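Local coordinates for protein racemase, putative (Roseobacter denitrificans, PDB 3TCS) that binds magnesium and is a putative racemase of the enolase superfamily, probably with hydro-lyase activity, at residues T164-R178 with V200-R214. Residues are numbered along the deposited sequence; the frame is centred on the assembly and turned at random.
With MG (magnesium ion), chain J; DAL (D-alanine), chain L.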
loop_
_atom_site.group_PDB
_atom_site.type_symbol
_atom_site.label_atom_id
_atom_site.label_comp_id
_atom_site.label_asym_id
_atom_site.label_seq_id
_atom_site.Cartn_x
_atom_site.Cartn_y
_atom_site.Cartn_z
ATOM N N THR B 164 -27.820 1.867 -22.452
ATOM C CA THR B 164 -29.037 1.401 -21.782
ATOM C C THR B 164 -28.767 1.110 -20.301
ATOM O O THR B 164 -29.548 0.425 -19.630
ATOM C CB THR B 164 -29.611 0.129 -22.442
ATOM O OG1 THR B 164 -28.650 -0.929 -22.360
ATOM C CG2 THR B 164 -29.958 0.398 -23.907
ATOM N N ALA B 165 -27.652 1.638 -19.802
ATOM C CA ALA B 165 -27.250 1.484 -18.405
ATOM C C ALA B 165 -26.505 2.765 -18.040
ATOM O O ALA B 165 -25.743 3.296 -18.851
ATOM C CB ALA B 165 -26.344 0.257 -18.233
ATOM N N PHE B 166 -26.738 3.266 -16.828
ATOM C CA PHE B 166 -26.134 4.518 -16.381
ATOM C C PHE B 166 -25.787 4.499 -14.899
ATOM O O PHE B 166 -26.558 3.990 -14.089
ATOM C CB PHE B 166 -27.122 5.668 -16.622
ATOM C CG PHE B 166 -27.622 5.750 -18.028
ATOM C CD1 PHE B 166 -27.017 6.601 -18.942
ATOM C CD2 PHE B 166 -28.646 4.910 -18.464
ATOM C CE1 PHE B 166 -27.418 6.612 -20.281
ATOM C CE2 PHE B 166 -29.054 4.911 -19.798
ATOM C CZ PHE B 166 -28.436 5.764 -20.707
ATOM N N LYS B 167 -24.638 5.067 -14.548
ATOM C CA LYS B 167 -24.231 5.144 -13.149
ATOM C C LYS B 167 -23.982 6.595 -12.731
ATOM O O LYS B 167 -23.310 7.350 -13.434
ATOM C CB LYS B 167 -22.966 4.314 -12.887
ATOM C CG LYS B 167 -22.630 4.213 -11.388
ATOM C CD LYS B 167 -21.566 3.155 -11.079
ATOM C CE LYS B 167 -20.149 3.647 -11.355
ATOM N NZ LYS B 167 -19.144 2.562 -11.080
ATOM N N VAL B 168 -24.535 6.980 -11.586
ATOM C CA VAL B 168 -24.361 8.328 -11.067
ATOM C C VAL B 168 -23.780 8.225 -9.660
ATOM O O VAL B 168 -23.504 7.123 -9.184
ATOM C CB VAL B 168 -25.704 9.108 -11.038
ATOM C CG1 VAL B 168 -26.242 9.253 -12.453
ATOM C CG2 VAL B 168 -26.713 8.398 -10.146
ATOM N N ARG B 169 -23.604 9.363 -8.996
ATOM C CA ARG B 169 -23.006 9.382 -7.661
ATOM C C ARG B 169 -23.962 9.730 -6.530
ATOM O O ARG B 169 -24.856 10.563 -6.691
ATOM C CB ARG B 169 -21.847 10.385 -7.629
ATOM C CG ARG B 169 -20.827 10.199 -8.744
ATOM C CD ARG B 169 -19.956 8.973 -8.511
ATOM N NE ARG B 169 -19.492 8.396 -9.771
ATOM C CZ ARG B 169 -18.617 7.399 -9.862
ATOM N NH1 ARG B 169 -18.093 6.866 -8.768
ATOM N NH2 ARG B 169 -18.289 6.915 -11.049
ATOM N N ALA B 170 -23.737 9.096 -5.382
ATOM C CA ALA B 170 -24.528 9.322 -4.178
ATOM C C ALA B 170 -23.579 9.850 -3.106
ATOM O O ALA B 170 -22.374 9.602 -3.166
ATOM C CB ALA B 170 -25.171 8.011 -3.705
ATOM N N GLY B 171 -24.126 10.579 -2.139
ATOM C CA GLY B 171 -23.327 11.128 -1.058
ATOM C C GLY B 171 -22.134 11.953 -1.493
ATOM O O GLY B 171 -22.078 12.449 -2.620
ATOM N N ALA B 172 -21.185 12.120 -0.577
ATOM C CA ALA B 172 -19.961 12.865 -0.847
ATOM C C ALA B 172 -18.816 11.858 -0.796
ATOM O O ALA B 172 -18.824 10.950 0.037
ATOM C CB ALA B 172 -19.760 13.952 0.200
ATOM N N GLU B 173 -17.843 12.005 -1.691
ATOM C CA GLU B 173 -16.701 11.092 -1.749
ATOM C C GLU B 173 -16.045 10.965 -0.372
ATOM O O GLU B 173 -15.544 11.951 0.172
ATOM C CB GLU B 173 -15.690 11.606 -2.770
ATOM C CG GLU B 173 -14.582 10.633 -3.110
ATOM C CD GLU B 173 -13.605 11.220 -4.108
ATOM O OE1 GLU B 173 -14.047 11.625 -5.206
ATOM O OE2 GLU B 173 -12.399 11.281 -3.795
ATOM N N VAL B 174 -16.047 9.751 0.179
ATOM C CA VAL B 174 -15.487 9.490 1.509
ATOM C C VAL B 174 -15.965 10.635 2.401
ATOM O O VAL B 174 -15.208 11.173 3.213
ATOM C CB VAL B 174 -13.937 9.479 1.493
ATOM C CG1 VAL B 174 -13.419 8.851 2.775
ATOM C CG2 VAL B 174 -13.419 8.716 0.280
ATOM N N GLY B 175 -17.236 10.993 2.236
ATOM C CA GLY B 175 -17.813 12.107 2.969
ATOM C C GLY B 175 -18.219 11.956 4.421
ATOM O O GLY B 175 -18.828 12.869 4.976
ATOM N N ARG B 176 -17.892 10.831 5.047
ATOM C CA ARG B 176 -18.245 10.618 6.449
ATOM C C ARG B 176 -19.743 10.812 6.713
ATOM O O ARG B 176 -20.137 11.527 7.640
ATOM C CB ARG B 176 -17.431 11.558 7.348
ATOM C CG ARG B 176 -15.923 11.331 7.277
ATOM C CD ARG B 176 -15.164 12.260 8.220
ATOM N NE ARG B 176 -13.724 12.010 8.181
ATOM C CZ ARG B 176 -12.830 12.640 8.937
ATOM N NH1 ARG B 176 -13.220 13.569 9.800
ATOM N NH2 ARG B 176 -11.543 12.336 8.834
ATOM N N ASN B 177 -20.561 10.166 5.885
ATOM C CA ASN B 177 -22.021 10.204 5.979
ATOM C C ASN B 177 -22.674 11.477 5.451
ATOM O O ASN B 177 -23.901 11.571 5.385
ATOM C CB ASN B 177 -22.472 9.964 7.421
ATOM C CG ASN B 177 -23.475 8.827 7.537
ATOM O OD1 ASN B 177 -24.123 8.652 8.572
ATOM N ND2 ASN B 177 -23.600 8.040 6.476
ATOM N N ARG B 178 -21.859 12.455 5.070
ATOM C CA ARG B 178 -22.386 13.710 4.541
ATOM C C ARG B 178 -22.590 13.641 3.027
ATOM O O ARG B 178 -21.841 12.966 2.320
ATOM C CB ARG B 178 -21.447 14.867 4.905
ATOM C CG ARG B 178 -21.378 15.127 6.412
ATOM C CD ARG B 178 -20.753 16.475 6.748
ATOM N NE ARG B 178 -19.294 16.475 6.651
ATOM C CZ ARG B 178 -18.486 15.824 7.483
ATOM N NH1 ARG B 178 -18.988 15.110 8.484
ATOM N NH2 ARG B 178 -17.170 15.889 7.318
ATOM N N VAL B 200 -34.083 1.160 -18.824
ATOM C CA VAL B 200 -32.632 1.256 -18.728
ATOM C C VAL B 200 -32.207 0.839 -17.325
ATOM O O VAL B 200 -32.990 0.922 -16.378
ATOM C CB VAL B 200 -32.114 2.692 -18.992
ATOM C CG1 VAL B 200 -32.484 3.129 -20.393
ATOM C CG2 VAL B 200 -32.671 3.657 -17.959
ATOM N N ASP B 201 -30.974 0.368 -17.195
ATOM C CA ASP B 201 -30.466 -0.029 -15.891
ATOM C C ASP B 201 -29.870 1.194 -15.223
ATOM O O ASP B 201 -29.198 1.995 -15.868
ATOM C CB ASP B 201 -29.384 -1.101 -16.026
ATOM C CG ASP B 201 -29.939 -2.439 -16.457
ATOM O OD1 ASP B 201 -30.933 -2.894 -15.850
ATOM O OD2 ASP B 201 -29.374 -3.041 -17.393
ATOM N N LEU B 202 -30.117 1.338 -13.930
ATOM C CA LEU B 202 -29.583 2.471 -13.198
ATOM C C LEU B 202 -28.702 1.971 -12.071
ATOM O O LEU B 202 -29.103 1.106 -11.285
ATOM C CB LEU B 202 -30.721 3.334 -12.647
ATOM C CG LEU B 202 -31.622 3.943 -13.723
ATOM C CD1 LEU B 202 -32.738 4.752 -13.068
ATOM C CD2 LEU B 202 -30.782 4.832 -14.642
ATOM N N LEU B 203 -27.493 2.519 -12.015
ATOM C CA LEU B 203 -26.501 2.159 -11.014
ATOM C C LEU B 203 -26.130 3.408 -10.226
ATOM O O LEU B 203 -26.323 4.527 -10.699
ATOM C CB LEU B 203 -25.233 1.636 -11.691
ATOM C CG LEU B 203 -25.295 0.422 -12.622
ATOM C CD1 LEU B 203 -26.066 0.754 -13.903
ATOM C CD2 LEU B 203 -23.872 0.004 -12.957
ATOM N N ILE B 204 -25.597 3.227 -9.028
ATOM C CA ILE B 204 -25.175 4.379 -8.248
ATOM C C ILE B 204 -23.914 3.990 -7.477
ATOM O O ILE B 204 -23.697 2.814 -7.183
ATOM C CB ILE B 204 -26.303 4.869 -7.304
ATOM C CG1 ILE B 204 -26.077 6.343 -6.961
ATOM C CG2 ILE B 204 -26.348 4.016 -6.044
ATOM C CD1 ILE B 204 -27.312 7.050 -6.415
ATOM N N ASP B 205 -23.072 4.976 -7.177
ATOM C CA ASP B 205 -21.811 4.730 -6.477
ATOM C C ASP B 205 -21.691 5.750 -5.351
ATOM O O ASP B 205 -21.759 6.952 -5.600
ATOM C CB ASP B 205 -20.646 4.909 -7.461
ATOM C CG ASP B 205 -19.347 4.302 -6.960
ATOM O OD1 ASP B 205 -19.121 4.281 -5.731
ATOM O OD2 ASP B 205 -18.545 3.861 -7.814
ATOM N N ALA B 206 -21.511 5.284 -4.119
ATOM C CA ALA B 206 -21.409 6.193 -2.975
ATOM C C ALA B 206 -19.975 6.485 -2.541
ATOM O O ALA B 206 -19.743 7.259 -1.610
ATOM C CB ALA B 206 -22.201 5.630 -1.797
ATOM N N ASN B 207 -19.021 5.855 -3.213
ATOM C CA ASN B 207 -17.603 6.036 -2.925
ATOM C C ASN B 207 -17.232 6.145 -1.445
ATOM O O ASN B 207 -16.651 7.139 -1.014
ATOM C CB ASN B 207 -17.079 7.254 -3.700
ATOM C CG ASN B 207 -17.025 7.005 -5.205
ATOM O OD1 ASN B 207 -16.149 6.284 -5.700
ATOM N ND2 ASN B 207 -17.973 7.581 -5.934
ATOM N N SER B 208 -17.580 5.112 -0.675
ATOM C CA SER B 208 -17.261 5.025 0.754
ATOM C C SER B 208 -17.854 6.095 1.668
ATOM O O SER B 208 -17.327 6.349 2.750
ATOM C CB SER B 208 -15.739 5.018 0.942
ATOM O OG SER B 208 -15.149 3.852 0.395
ATOM N N CYS B 209 -18.964 6.695 1.272
ATOM C CA CYS B 209 -19.547 7.755 2.084
ATOM C C CYS B 209 -20.313 7.391 3.355
ATOM O O CYS B 209 -20.164 8.053 4.382
ATOM C CB CYS B 209 -20.461 8.616 1.210
ATOM S SG CYS B 209 -21.376 9.893 2.126
ATOM N N TYR B 210 -21.110 6.331 3.289
ATOM C CA TYR B 210 -22.003 5.955 4.385
ATOM C C TYR B 210 -21.633 4.959 5.468
ATOM O O TYR B 210 -20.738 4.136 5.317
ATOM C CB TYR B 210 -23.321 5.469 3.783
ATOM C CG TYR B 210 -23.910 6.384 2.740
ATOM C CD1 TYR B 210 -24.226 7.707 3.046
ATOM C CD2 TYR B 210 -24.194 5.917 1.454
ATOM C CE1 TYR B 210 -24.816 8.543 2.103
ATOM C CE2 TYR B 210 -24.787 6.751 0.499
ATOM C CZ TYR B 210 -25.096 8.061 0.837
ATOM O OH TYR B 210 -25.711 8.880 -0.078
ATOM N N THR B 211 -22.370 5.057 6.573
ATOM C CA THR B 211 -22.242 4.129 7.688
ATOM C C THR B 211 -23.261 3.074 7.255
ATOM O O THR B 211 -24.128 3.361 6.428
ATOM C CB THR B 211 -22.719 4.748 9.022
ATOM O OG1 THR B 211 -24.070 5.209 8.879
ATOM C CG2 THR B 211 -21.826 5.907 9.428
ATOM N N PRO B 212 -23.177 1.846 7.791
ATOM C CA PRO B 212 -24.148 0.828 7.380
ATOM C C PRO B 212 -25.622 1.241 7.477
ATOM O O PRO B 212 -26.395 0.989 6.552
ATOM C CB PRO B 212 -23.803 -0.352 8.285
ATOM C CG PRO B 212 -22.323 -0.232 8.401
ATOM C CD PRO B 212 -22.128 1.255 8.641
ATOM N N ASP B 213 -26.013 1.876 8.580
ATOM C CA ASP B 213 -27.407 2.294 8.742
ATOM C C ASP B 213 -27.865 3.287 7.683
ATOM O O ASP B 213 -28.940 3.136 7.109
ATOM C CB ASP B 213 -27.644 2.893 10.132
ATOM C CG ASP B 213 -27.655 1.842 11.218
ATOM O OD1 ASP B 213 -28.177 0.738 10.960
ATOM O OD2 ASP B 213 -27.157 2.119 12.331
ATOM N N ARG B 214 -27.051 4.303 7.423
ATOM C CA ARG B 214 -27.405 5.303 6.425
ATOM C C ARG B 214 -27.434 4.690 5.025
ATOM O O ARG B 214 -28.287 5.037 4.204
ATOM C CB ARG B 214 -26.417 6.473 6.475
ATOM C CG ARG B 214 -26.627 7.528 5.390
ATOM C CD ARG B 214 -28.066 8.045 5.346
ATOM N NE ARG B 214 -28.218 9.065 4.310
ATOM C CZ ARG B 214 -29.376 9.457 3.789
ATOM N NH1 ARG B 214 -30.517 8.917 4.201
ATOM N NH2 ARG B 214 -29.388 10.390 2.845
HETATM MG MG MG J . -16.713 2.897 -7.850
HETATM N N DAL L . -16.535 3.135 -10.198
HETATM C CA DAL L . -16.403 4.601 -10.127
HETATM C CB DAL L . -15.782 5.145 -11.406
HETATM C C DAL L . -15.537 4.972 -8.970
HETATM O O DAL L . -15.850 4.660 -7.866
HETATM O O HOH W 1 -16.756 8.163 4.762
HETATM O O HOH W 2 -26.203 11.410 3.746
HETATM O O HOH W 3 -16.687 3.170 -5.768
#
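Lys167 and Asp205 both set CG opposite the backbone N, with chi1 at -172° and -164°, which sends Asp205 to the magnesium and Lys167 to D-alanine N. The Lys167 stem crosses Leu203 at about a right angle, CG resting 3.7 Å from Leu203 CB. A bend at chi3 then brings NZ to 2.8 Å from D-alanine N. NZ is hydrogen-bonded to Tyr137 and in salt bridges with Glu231 and Glu333. Replacing Lys167 with a methionine would probably leave Glu231 and Glu333 without their salt-bridge partner on this strand and Tyr137 without its hydrogen bond. Strands 165-169 and 201-205 are parallel neighbours in the TIM barrel, joined by helix 184-196 in a beta-alpha-beta unit. Asp205 binds magnesium through OD2 at 2.1 Å, beside Glu231 and Glu257. Its OD1 accepts from Asn207 N at 3.0 Å, an Asx turn that helps hold the carboxylate's rotation. The Arg169 guanidinium, whose NE donates to Ser140 O, turns an edge to D-alanine CA. On the outer face, Ile204 CD1 packs 3.6 Å from Ala170 CB, and Val168 CG2 meets Ile204 CG1. Past the strands the loops stay paired: Val174 N donates to Asn207 O at 2.9 Å, and Ala172 N to Cys209 SG at 3.5 Å.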